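Local coordinates for protein KLLA0C04147p (Kluyveromyces lactis, PDB 5H2D) that binds ergosterol through its oxysterol-binding-protein-related (ORD) domain, the part modelled here, and probably transfers sterols between membranes, at residues L80-L85 / N316-N321; N87-F92 / L188-D193; E143-H148 / Y395-F400; R356-A361 / H375-R380. All blocks are in the same frame, centred on the assembly; numbering follows the deposited sequence.

Overall arrangement
All four contacts lie within the sterol-binding domain. Interactions 1 and 2 share helix 84-90: the loop leading into it, with L85, meets strand 314-319 and the residues after it, while A89 and A90 meet the exit of strand 178-190. Interaction 1 is partly buried and mixes an aromatic pair with polar bonds; interaction 2 is buried, built from small apolar groups and one backbone hydrogen bond. Interaction 3, partly buried, ties strand 138-146 to the loop between helix 367-390 and strand 400-404 through a carboxylate. Interaction 4, buried and about 18 Å from interaction 3 between centres, packs two helices without direct hydrogen bonds, its charges paired within each helix or with E127, and a water bridging the helices.

Interaction 1. Residues L80-L85 / N316-N321; sequences LEYADL and NVWHVN
The phenol of Y82 and the amide of N321 carry the polar side of this contact. N321 N donates to Y82 OH over 2.8 Å, nearly straight at 173° and in the plane of the ring. The side chain of the same asparagine reaches back to E81, ND2 donating to OE2 at 3.0 Å on the anti side of the carboxylate. That ND2 also gives a hydrogen to water 1, which in turn donates to E81 O, so the loop is gripped at both backbone and side chain. Next to these bonds, W318 meets Y82 in a T-shaped (edge-to-face) stack with planes at 89°: the indole edge points into the phenol, NE1 sitting 3.1 Å above the ring plane, over its centre. With CG of Y82 beside its own backbone N (chi1 -56°), the ring lies between that indole edge and E81 CG on the opposite face. Trading Y82 for an alanine would probably leave N321 N without its acceptor and the indole edge without a ring to point into. L85 extends the packing, its CD1 lying 4.2 Å from W318 CD1. Helix 95-108 flanks the contact through I104 and S108, which both touch W318, while V317 and W318 form a classic beta bulge opposite V277 of strand 276-281.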
# COMPACT_ATOMS: atom_id res chain seq x y z
N LEU A 80 0.10 -1.62 4.92
CA LEU A 80 -0.38 -2.19 6.18
C LEU A 80 0.73 -2.66 7.10
O LEU A 80 0.43 -3.21 8.17
CB LEU A 80 -1.31 -3.37 5.88
CG LEU A 80 -2.51 -2.99 5.01
CD1 LEU A 80 -3.40 -4.20 4.81
CD2 LEU A 80 -3.28 -1.83 5.65
N GLU A 81 2.01 -2.46 6.74
CA GLU A 81 3.09 -3.05 7.52
C GLU A 81 3.01 -2.63 8.98
O GLU A 81 3.25 -3.44 9.88
CB GLU A 81 4.45 -2.68 6.93
CG GLU A 81 5.60 -3.28 7.71
CD GLU A 81 6.96 -3.07 7.03
OE1 GLU A 81 7.01 -2.52 5.91
OE2 GLU A 81 7.99 -3.45 7.62
N TYR A 82 2.69 -1.37 9.24
CA TYR A 82 2.63 -0.84 10.60
C TYR A 82 1.21 -0.47 11.00
O TYR A 82 0.96 0.54 11.65
CB TYR A 82 3.56 0.37 10.74
CG TYR A 82 5.00 0.06 10.35
CD1 TYR A 82 5.90 -0.45 11.29
CD2 TYR A 82 5.46 0.27 9.06
CE1 TYR A 82 7.21 -0.74 10.95
CE2 TYR A 82 6.77 -0.01 8.71
CZ TYR A 82 7.65 -0.53 9.65
OH TYR A 82 8.95 -0.80 9.29
N ALA A 83 0.24 -1.30 10.60
CA ALA A 83 -1.16 -1.04 10.86
C ALA A 83 -1.51 -1.05 12.35
O ALA A 83 -2.59 -0.57 12.71
CB ALA A 83 -2.03 -2.07 10.13
N ASP A 84 -0.63 -1.57 13.22
CA ASP A 84 -0.84 -1.43 14.67
C ASP A 84 -1.09 0.02 15.04
O ASP A 84 -1.79 0.30 16.03
CB ASP A 84 0.37 -1.97 15.44
CG ASP A 84 0.42 -3.50 15.50
OD1 ASP A 84 -0.55 -4.14 15.06
OD2 ASP A 84 1.43 -4.05 15.99
N LEU A 85 -0.50 0.96 14.29
CA LEU A 85 -0.70 2.38 14.58
C LEU A 85 -2.17 2.76 14.55
O LEU A 85 -2.57 3.71 15.24
CB LEU A 85 0.08 3.24 13.58
CG LEU A 85 1.60 3.20 13.76
CD1 LEU A 85 2.31 3.79 12.55
CD2 LEU A 85 1.99 3.95 15.02
N ASN A 316 8.35 8.89 21.13
CA ASN A 316 8.47 8.10 19.92
C ASN A 316 7.11 7.56 19.50
O ASN A 316 6.29 7.17 20.35
CB ASN A 316 9.45 6.94 20.14
CG ASN A 316 10.86 7.43 20.39
OD1 ASN A 316 11.29 8.45 19.86
ND2 ASN A 316 11.60 6.69 21.23
N VAL A 317 6.86 7.53 18.19
CA VAL A 317 5.62 7.02 17.65
C VAL A 317 5.85 5.84 16.71
O VAL A 317 5.10 4.86 16.74
CB VAL A 317 4.82 8.13 16.93
CG1 VAL A 317 4.41 9.22 17.92
CG2 VAL A 317 5.62 8.72 15.79
N TRP A 318 6.89 5.91 15.88
CA TRP A 318 7.13 4.88 14.88
C TRP A 318 8.63 4.67 14.67
O TRP A 318 9.40 5.63 14.65
CB TRP A 318 6.45 5.24 13.55
CG TRP A 318 6.90 4.35 12.44
CD1 TRP A 318 6.44 3.09 12.16
CD2 TRP A 318 7.93 4.62 11.48
NE1 TRP A 318 7.12 2.56 11.09
CE2 TRP A 318 8.04 3.49 10.65
CE3 TRP A 318 8.77 5.71 11.25
CZ2 TRP A 318 8.94 3.42 9.59
CZ3 TRP A 318 9.67 5.65 10.20
CH2 TRP A 318 9.75 4.50 9.39
N HIS A 319 9.03 3.41 14.51
CA HIS A 319 10.40 3.08 14.12
C HIS A 319 10.37 1.95 13.11
O HIS A 319 9.53 1.05 13.20
CB HIS A 319 11.25 2.66 15.33
CG HIS A 319 12.72 2.63 15.06
ND1 HIS A 319 13.31 1.66 14.27
CD2 HIS A 319 13.72 3.45 15.46
CE1 HIS A 319 14.61 1.89 14.21
NE2 HIS A 319 14.88 2.97 14.92
N VAL A 320 11.30 2.00 12.15
CA VAL A 320 11.36 1.01 11.08
C VAL A 320 11.68 -0.37 11.66
O VAL A 320 12.48 -0.50 12.60
CB VAL A 320 12.38 1.43 10.02
CG1 VAL A 320 13.79 1.39 10.59
CG2 VAL A 320 12.28 0.54 8.78
N ASN A 321 11.06 -1.40 11.09
CA ASN A 321 11.39 -2.77 11.44
C ASN A 321 12.81 -3.10 11.02
O ASN A 321 13.35 -2.55 10.05
CB ASN A 321 10.41 -3.74 10.77
CG ASN A 321 9.04 -3.73 11.41
OD1 ASN A 321 8.92 -3.63 12.63
ND2 ASN A 321 7.99 -3.82 10.59
O HOH W 1 5.39 -4.00 11.71

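Interaction 2. Residues N87-F92 / L188-D193; sequences NQAASF and LTIRPD
I190 turns its CG2 branch anti to the backbone N, with CG1 beside that nitrogen (chi1 -66°), which points the CG2 methyl at A90 on helix 84-90. This is helix-on-sheet packing in the oxysterol-binding domain: helix 84-90 rests against the end of strand 178-190 and the loop that leaves it. CG2 of I190 lies 4.0 Å from A90 CA and about as far from its methyl, while CD1 reaches A89 CB more loosely. The small alanine side chains let the two backbones come close, and A90 CA and P192 CA stand 4.4 Å apart. The carbonyl of A90 turns to the loop and accepts a hydrogen bond from D193 N at 2.8 Å and 175°, the donor tilted 25° from the carbonyl plane. P192 CA brings a C-H to the same oxygen. The carboxylate of D193 has its strong partners elsewhere, in Q9 and K160, and the guanidinium of R191 is held by E198 and D162. On the helix side S91 folds its hydroxyl back to Q88 O, while D193 OD2 lies 3.3 Å from S91 CA.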
# COMPACT_ATOMS: atom_id res chain seq x y z
N ASN A 87 -4.83 0.82 15.39
CA ASN A 87 -5.48 0.40 16.63
C ASN A 87 -5.08 1.31 17.78
O ASN A 87 -5.91 1.64 18.64
CB ASN A 87 -5.13 -1.04 16.95
CG ASN A 87 -5.78 -1.99 15.99
OD1 ASN A 87 -6.94 -1.80 15.61
ND2 ASN A 87 -5.03 -3.00 15.55
N GLN A 88 -3.81 1.71 17.82
CA GLN A 88 -3.41 2.74 18.78
C GLN A 88 -4.24 4.00 18.58
O GLN A 88 -4.78 4.56 19.54
CB GLN A 88 -1.92 3.05 18.63
CG GLN A 88 -0.99 1.93 19.06
CD GLN A 88 0.44 2.38 19.11
OE1 GLN A 88 0.99 2.83 18.11
NE2 GLN A 88 1.05 2.30 20.29
N ALA A 89 -4.39 4.44 17.33
CA ALA A 89 -5.20 5.63 17.05
C ALA A 89 -6.61 5.48 17.61
O ALA A 89 -7.14 6.40 18.24
CB ALA A 89 -5.24 5.89 15.54
N ALA A 90 -7.23 4.31 17.40
CA ALA A 90 -8.60 4.10 17.86
C ALA A 90 -8.72 4.23 19.37
O ALA A 90 -9.81 4.51 19.87
CB ALA A 90 -9.11 2.73 17.41
N SER A 91 -7.62 4.04 20.10
CA SER A 91 -7.68 4.00 21.56
C SER A 91 -7.65 5.38 22.21
O SER A 91 -7.89 5.48 23.42
CB SER A 91 -6.51 3.16 22.09
OG SER A 91 -5.29 3.88 22.00
N PHE A 92 -7.40 6.45 21.46
CA PHE A 92 -7.25 7.78 22.03
C PHE A 92 -8.57 8.54 21.97
O PHE A 92 -9.20 8.63 20.91
CB PHE A 92 -6.14 8.55 21.30
CG PHE A 92 -4.80 7.86 21.34
CD1 PHE A 92 -4.29 7.41 22.55
CD2 PHE A 92 -4.07 7.63 20.19
CE1 PHE A 92 -3.07 6.76 22.60
CE2 PHE A 92 -2.85 6.98 20.24
CZ PHE A 92 -2.35 6.54 21.44
N LEU A 188 -9.70 6.31 5.17
CA LEU A 188 -9.34 5.60 6.38
C LEU A 188 -10.41 5.89 7.43
O LEU A 188 -10.63 7.05 7.79
CB LEU A 188 -7.95 6.02 6.86
CG LEU A 188 -7.22 5.01 7.75
CD1 LEU A 188 -5.71 5.22 7.68
CD2 LEU A 188 -7.70 5.13 9.19
N THR A 189 -11.12 4.85 7.84
CA THR A 189 -12.23 4.96 8.78
C THR A 189 -11.78 4.45 10.14
O THR A 189 -11.22 3.35 10.23
CB THR A 189 -13.44 4.15 8.30
OG1 THR A 189 -13.89 4.66 7.03
CG2 THR A 189 -14.59 4.25 9.31
N ILE A 190 -12.01 5.23 11.19
CA ILE A 190 -11.69 4.83 12.55
C ILE A 190 -12.99 4.69 13.32
O ILE A 190 -13.87 5.55 13.21
CB ILE A 190 -10.75 5.82 13.25
CG1 ILE A 190 -9.37 5.86 12.59
CG2 ILE A 190 -10.63 5.45 14.74
CD1 ILE A 190 -8.52 4.64 12.87
N ARG A 191 -13.13 3.59 14.07
CA ARG A 191 -14.19 3.41 15.05
C ARG A 191 -13.59 3.59 16.44
O ARG A 191 -13.04 2.63 17.00
CB ARG A 191 -14.84 2.03 14.91
CG ARG A 191 -15.79 1.92 13.72
CD ARG A 191 -16.24 0.48 13.47
NE ARG A 191 -15.21 -0.30 12.79
CZ ARG A 191 -14.96 -0.23 11.48
NH1 ARG A 191 -15.64 0.60 10.70
NH2 ARG A 191 -14.01 -1.00 10.95
N PRO A 192 -13.68 4.78 17.04
CA PRO A 192 -12.91 5.05 18.26
C PRO A 192 -13.42 4.27 19.46
O PRO A 192 -14.61 3.97 19.58
CB PRO A 192 -13.11 6.56 18.48
CG PRO A 192 -13.60 7.09 17.16
CD PRO A 192 -14.40 5.97 16.57
N ASP A 193 -12.49 3.96 20.37
CA ASP A 193 -12.86 3.26 21.60
C ASP A 193 -13.82 4.09 22.44
O ASP A 193 -14.63 3.53 23.18
CB ASP A 193 -11.62 2.91 22.42
CG ASP A 193 -10.81 1.79 21.81
OD1 ASP A 193 -11.30 1.13 20.87
OD2 ASP A 193 -9.68 1.54 22.29

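Interaction 3. Residues E143-H148 / Y395-F400; sequences EQVSHH and YQQRWF. With SO4 (sulfate ion), chain F.
Strand 138-146 runs alongside the irregular segment Y395-F400, V145 CA coming within 5.8 Å of Q397 CA, with a classic beta bulge where V145 and S146 both face I151. The carboxylate of E143 takes two consecutive backbone amides from the C-terminal part of the sterol-binding domain: R398 N donates to OE1 at 2.9 Å and 172°, and W399 N to OE2 at the same length, both on the syn side. The side chain stands extended (chi1 177°), which carries the acid straight out to that turn of chain; OE2 also lies in the plane of the F400 ring, at its edge. A glutamine here would probably leave one of the two amides without an acceptor, since only one side-chain oxygen remains. Water 2 donates to E143 OE1 and Q144 O and accepts from Y395 OH. R398's own guanidinium bonds to E431. The side chain of Q397 crosses that of V145 at about a right angle, CG packed on V145 CB. Beyond V145, H148 NE2 donates to a sulfate, probably from the crystallisation liquor; the shorter H147 approach is doubtful. Q397 NE2 donates to V145 O at 2.9 Å, in the carbonyl plane and on a lone pair.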
# COMPACT_ATOMS: atom_id res chain seq x y z
N GLU A 143 -8.34 -5.76 -6.28
CA GLU A 143 -8.57 -6.23 -7.64
C GLU A 143 -7.96 -5.23 -8.61
O GLU A 143 -8.09 -4.02 -8.42
CB GLU A 143 -10.07 -6.40 -7.95
CG GLU A 143 -10.36 -6.81 -9.39
CD GLU A 143 -11.86 -7.01 -9.67
OE1 GLU A 143 -12.20 -7.48 -10.77
OE2 GLU A 143 -12.68 -6.71 -8.79
N GLN A 144 -7.32 -5.74 -9.67
CA GLN A 144 -6.87 -4.87 -10.76
C GLN A 144 -8.10 -4.54 -11.60
O GLN A 144 -8.59 -5.39 -12.36
CB GLN A 144 -5.76 -5.54 -11.56
CG GLN A 144 -5.05 -4.59 -12.53
CD GLN A 144 -4.15 -3.59 -11.82
OE1 GLN A 144 -4.09 -3.53 -10.59
NE2 GLN A 144 -3.46 -2.76 -12.63
N VAL A 145 -8.61 -3.31 -11.45
CA VAL A 145 -9.86 -2.91 -12.11
C VAL A 145 -9.66 -2.28 -13.48
O VAL A 145 -10.63 -2.16 -14.25
CB VAL A 145 -10.65 -1.95 -11.18
CG1 VAL A 145 -11.10 -2.68 -9.93
CG2 VAL A 145 -9.80 -0.74 -10.80
N SER A 146 -8.42 -1.91 -13.84
CA SER A 146 -8.11 -1.36 -15.15
C SER A 146 -6.68 -1.74 -15.51
O SER A 146 -5.81 -1.87 -14.64
CB SER A 146 -8.27 0.18 -15.17
OG SER A 146 -8.03 0.72 -16.47
N HIS A 147 -6.45 -1.93 -16.81
CA HIS A 147 -5.12 -2.18 -17.35
C HIS A 147 -4.60 -1.02 -18.18
O HIS A 147 -3.41 -0.69 -18.11
CB HIS A 147 -5.13 -3.47 -18.19
CG HIS A 147 -3.84 -3.77 -18.90
ND1 HIS A 147 -2.65 -3.97 -18.24
CD2 HIS A 147 -3.57 -3.93 -20.22
CE1 HIS A 147 -1.69 -4.22 -19.12
NE2 HIS A 147 -2.23 -4.21 -20.33
N HIS A 148 -5.48 -0.37 -18.94
CA HIS A 148 -5.14 0.87 -19.64
C HIS A 148 -6.06 1.99 -19.16
O HIS A 148 -7.18 2.11 -19.64
CB HIS A 148 -5.29 0.71 -21.16
CG HIS A 148 -4.32 -0.26 -21.77
ND1 HIS A 148 -2.96 -0.16 -21.59
CD2 HIS A 148 -4.52 -1.34 -22.56
CE1 HIS A 148 -2.36 -1.14 -22.25
NE2 HIS A 148 -3.29 -1.87 -22.84
N TYR A 395 -16.18 -4.28 -20.42
CA TYR A 395 -15.56 -5.03 -19.34
C TYR A 395 -16.18 -4.66 -18.00
O TYR A 395 -16.38 -3.48 -17.70
CB TYR A 395 -14.05 -4.78 -19.30
CG TYR A 395 -13.38 -5.54 -18.17
CD1 TYR A 395 -13.12 -6.90 -18.28
CD2 TYR A 395 -13.04 -4.91 -16.99
CE1 TYR A 395 -12.52 -7.61 -17.26
CE2 TYR A 395 -12.45 -5.61 -15.96
CZ TYR A 395 -12.20 -6.95 -16.10
OH TYR A 395 -11.61 -7.65 -15.08
N GLN A 396 -16.45 -5.67 -17.18
CA GLN A 396 -16.99 -5.46 -15.85
C GLN A 396 -16.03 -6.04 -14.82
O GLN A 396 -15.60 -7.19 -14.93
CB GLN A 396 -18.38 -6.10 -15.71
CG GLN A 396 -19.45 -5.43 -16.56
CD GLN A 396 -20.77 -6.18 -16.54
OE1 GLN A 396 -20.81 -7.39 -16.30
NE2 GLN A 396 -21.86 -5.47 -16.81
N GLN A 397 -15.70 -5.23 -13.82
CA GLN A 397 -14.96 -5.70 -12.67
C GLN A 397 -15.78 -6.74 -11.91
O GLN A 397 -17.02 -6.73 -11.96
CB GLN A 397 -14.63 -4.53 -11.74
CG GLN A 397 -13.67 -3.50 -12.34
CD GLN A 397 -14.32 -2.59 -13.36
OE1 GLN A 397 -15.55 -2.42 -13.37
NE2 GLN A 397 -13.51 -1.98 -14.21
N ARG A 398 -15.10 -7.63 -11.21
CA ARG A 398 -15.81 -8.71 -10.52
C ARG A 398 -16.22 -8.34 -9.10
O ARG A 398 -17.33 -8.68 -8.67
CB ARG A 398 -14.94 -9.97 -10.49
CG ARG A 398 -15.56 -11.11 -9.73
CD ARG A 398 -14.80 -12.40 -9.98
NE ARG A 398 -14.92 -12.81 -11.38
CZ ARG A 398 -13.90 -13.03 -12.20
NH1 ARG A 398 -12.65 -12.90 -11.77
NH2 ARG A 398 -14.14 -13.40 -13.45
N TRP A 399 -15.37 -7.63 -8.36
CA TRP A 399 -15.54 -7.48 -6.93
C TRP A 399 -15.73 -6.04 -6.49
O TRP A 399 -15.99 -5.81 -5.30
CB TRP A 399 -14.34 -8.08 -6.19
CG TRP A 399 -14.05 -9.51 -6.58
CD1 TRP A 399 -12.97 -9.97 -7.29
CD2 TRP A 399 -14.86 -10.65 -6.30
NE1 TRP A 399 -13.06 -11.34 -7.46
CE2 TRP A 399 -14.22 -11.77 -6.86
CE3 TRP A 399 -16.07 -10.84 -5.63
CZ2 TRP A 399 -14.75 -13.07 -6.77
CZ3 TRP A 399 -16.59 -12.11 -5.53
CH2 TRP A 399 -15.94 -13.21 -6.09
N PHE A 400 -15.62 -5.09 -7.41
CA PHE A 400 -15.80 -3.66 -7.14
C PHE A 400 -16.66 -3.07 -8.25
O PHE A 400 -16.71 -3.58 -9.37
CB PHE A 400 -14.46 -2.90 -7.13
CG PHE A 400 -13.53 -3.28 -6.01
CD1 PHE A 400 -12.71 -4.39 -6.13
CD2 PHE A 400 -13.42 -2.48 -4.88
CE1 PHE A 400 -11.83 -4.74 -5.09
CE2 PHE A 400 -12.54 -2.81 -3.84
CZ PHE A 400 -11.74 -3.95 -3.95
S SO4 F . -1.38 -4.38 -24.03
O1 SO4 F . -0.72 -5.45 -24.76
O2 SO4 F . -1.64 -4.79 -22.66
O3 SO4 F . -0.48 -3.22 -23.97
O4 SO4 F . -2.62 -4.01 -24.71
O HOH W 2 -11.17 -6.17 -12.89

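Interaction 4. Residues R356-A361 / H375-R380; sequences RPDQRA and HRVEER
V377 sets its CG2 methyl against the salt-bridged pair R356 and D358, its CG1 toward P357, meeting them from the opposing helix. CG2 lies 3.9 Å from D358 OD2 and 4.2 Å from R356 NH2, crossing both side chains at a slant, so a methyl rests against a paired acid and base. The pair itself is a side-on grip: R356 reaches D358 with NE to OD1 at 2.7 Å and NH2 to OD2 at 3.0 Å, one nitrogen to each oxygen. Extended from CG to NE (chi1 -173°), the arginine runs from the N-cap position of helix 357-363 to the carboxylate two residues on. Beyond them P357 offers CG to R376, whose NH2 lies 3.8 Å away and whose side chain meets the ring at about a right angle; the salt-bridge partner of R376 is E373. This is an antiparallel helix pair, the axes of the short segments 10.6 Å apart with their directions at 160°, formed as the chain turns back from helix 357-363 into the long helix 367-390 of the sterol-binding domain. No hydrogen bond passes directly between the two segments. Instead water 3 accepts from R356 NH2 and donates to E378 OE2, a bridge for charges 4.8 Å apart at R356 NH2 and E378 OE2. R356 NH1 forms a salt bridge with E127, and E378 OE2 one with K374.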
# COMPACT_ATOMS: atom_id res chain seq x y z
N ARG A 356 0.15 -16.50 -9.84
CA ARG A 356 0.64 -15.93 -11.09
C ARG A 356 1.98 -16.57 -11.47
O ARG A 356 2.95 -16.45 -10.71
CB ARG A 356 0.76 -14.42 -10.98
CG ARG A 356 1.09 -13.83 -12.31
CD ARG A 356 1.15 -12.32 -12.33
NE ARG A 356 1.71 -11.94 -13.62
CZ ARG A 356 1.59 -10.75 -14.19
NH1 ARG A 356 0.90 -9.78 -13.61
NH2 ARG A 356 2.16 -10.55 -15.38
N PRO A 357 2.08 -17.24 -12.63
CA PRO A 357 3.21 -18.14 -12.87
C PRO A 357 4.50 -17.46 -13.29
O PRO A 357 5.59 -17.98 -12.98
CB PRO A 357 2.69 -19.06 -13.99
CG PRO A 357 1.65 -18.28 -14.69
CD PRO A 357 0.99 -17.45 -13.60
N ASP A 358 4.43 -16.34 -14.02
CA ASP A 358 5.67 -15.63 -14.34
C ASP A 358 6.28 -15.01 -13.09
O ASP A 358 7.49 -15.09 -12.86
CB ASP A 358 5.46 -14.58 -15.44
CG ASP A 358 4.26 -13.67 -15.21
OD1 ASP A 358 3.38 -13.96 -14.37
OD2 ASP A 358 4.20 -12.65 -15.94
N GLN A 359 5.44 -14.40 -12.26
CA GLN A 359 5.93 -13.83 -11.01
C GLN A 359 6.48 -14.92 -10.09
O GLN A 359 7.48 -14.69 -9.40
CB GLN A 359 4.80 -13.05 -10.34
CG GLN A 359 5.25 -12.32 -9.10
CD GLN A 359 4.15 -11.49 -8.51
OE1 GLN A 359 3.33 -10.91 -9.22
NE2 GLN A 359 4.13 -11.42 -7.18
N ARG A 360 5.84 -16.09 -10.04
CA ARG A 360 6.35 -17.18 -9.21
C ARG A 360 7.72 -17.64 -9.70
O ARG A 360 8.64 -17.86 -8.90
CB ARG A 360 5.37 -18.35 -9.22
CG ARG A 360 5.89 -19.61 -8.50
CD ARG A 360 6.04 -19.40 -6.99
NE ARG A 360 4.80 -18.87 -6.44
CZ ARG A 360 4.74 -18.05 -5.40
NH1 ARG A 360 5.84 -17.68 -4.77
NH2 ARG A 360 3.56 -17.58 -5.00
N ALA A 361 7.87 -17.82 -11.01
CA ALA A 361 9.16 -18.21 -11.56
C ALA A 361 10.23 -17.20 -11.19
O ALA A 361 11.34 -17.57 -10.79
CB ALA A 361 9.07 -18.36 -13.08
N HIS A 375 5.21 -13.67 -21.43
CA HIS A 375 4.78 -13.50 -22.81
C HIS A 375 3.42 -14.15 -23.03
O HIS A 375 2.55 -13.58 -23.69
CB HIS A 375 5.84 -14.08 -23.74
CG HIS A 375 5.64 -13.75 -25.18
ND1 HIS A 375 4.79 -14.46 -25.99
CD2 HIS A 375 6.17 -12.77 -25.95
CE1 HIS A 375 4.81 -13.94 -27.21
NE2 HIS A 375 5.65 -12.92 -27.21
N ARG A 376 3.23 -15.33 -22.45
CA ARG A 376 1.98 -16.06 -22.64
C ARG A 376 0.81 -15.33 -21.99
O ARG A 376 -0.23 -15.12 -22.62
CB ARG A 376 2.11 -17.47 -22.07
CG ARG A 376 0.85 -18.30 -22.24
CD ARG A 376 1.02 -19.72 -21.73
NE ARG A 376 1.25 -19.75 -20.28
CZ ARG A 376 0.28 -19.57 -19.38
NH1 ARG A 376 -0.97 -19.36 -19.78
NH2 ARG A 376 0.57 -19.61 -18.09
N VAL A 377 0.95 -14.96 -20.71
CA VAL A 377 -0.22 -14.38 -20.05
C VAL A 377 -0.50 -12.99 -20.60
O VAL A 377 -1.66 -12.57 -20.66
CB VAL A 377 -0.06 -14.38 -18.52
CG1 VAL A 377 0.10 -15.81 -18.00
CG2 VAL A 377 1.09 -13.52 -18.09
N GLU A 378 0.53 -12.26 -21.04
CA GLU A 378 0.28 -10.95 -21.62
C GLU A 378 -0.37 -11.07 -23.00
O GLU A 378 -1.23 -10.26 -23.35
CB GLU A 378 1.57 -10.13 -21.69
CG GLU A 378 1.97 -9.60 -20.31
CD GLU A 378 3.24 -8.77 -20.34
OE1 GLU A 378 3.90 -8.70 -21.40
OE2 GLU A 378 3.60 -8.19 -19.29
N GLU A 379 0.01 -12.08 -23.78
CA GLU A 379 -0.64 -12.27 -25.08
C GLU A 379 -2.11 -12.62 -24.91
O GLU A 379 -2.97 -12.09 -25.62
CB GLU A 379 0.09 -13.36 -25.88
CG GLU A 379 -0.76 -14.04 -26.96
CD GLU A 379 -1.54 -15.25 -26.44
OE1 GLU A 379 -1.15 -15.82 -25.38
OE2 GLU A 379 -2.54 -15.64 -27.08
N ARG A 380 -2.42 -13.50 -23.96
CA ARG A 380 -3.81 -13.88 -23.75
C ARG A 380 -4.64 -12.68 -23.32
O ARG A 380 -5.77 -12.50 -23.79
CB ARG A 380 -3.93 -15.00 -22.73
CG ARG A 380 -5.37 -15.42 -22.49
CD ARG A 380 -5.47 -16.90 -22.19
NE ARG A 380 -5.20 -17.20 -20.80
CZ ARG A 380 -6.04 -17.81 -19.98
NH1 ARG A 380 -7.23 -18.22 -20.42
NH2 ARG A 380 -5.70 -18.03 -18.72
O HOH W 3 2.36 -7.99 -16.65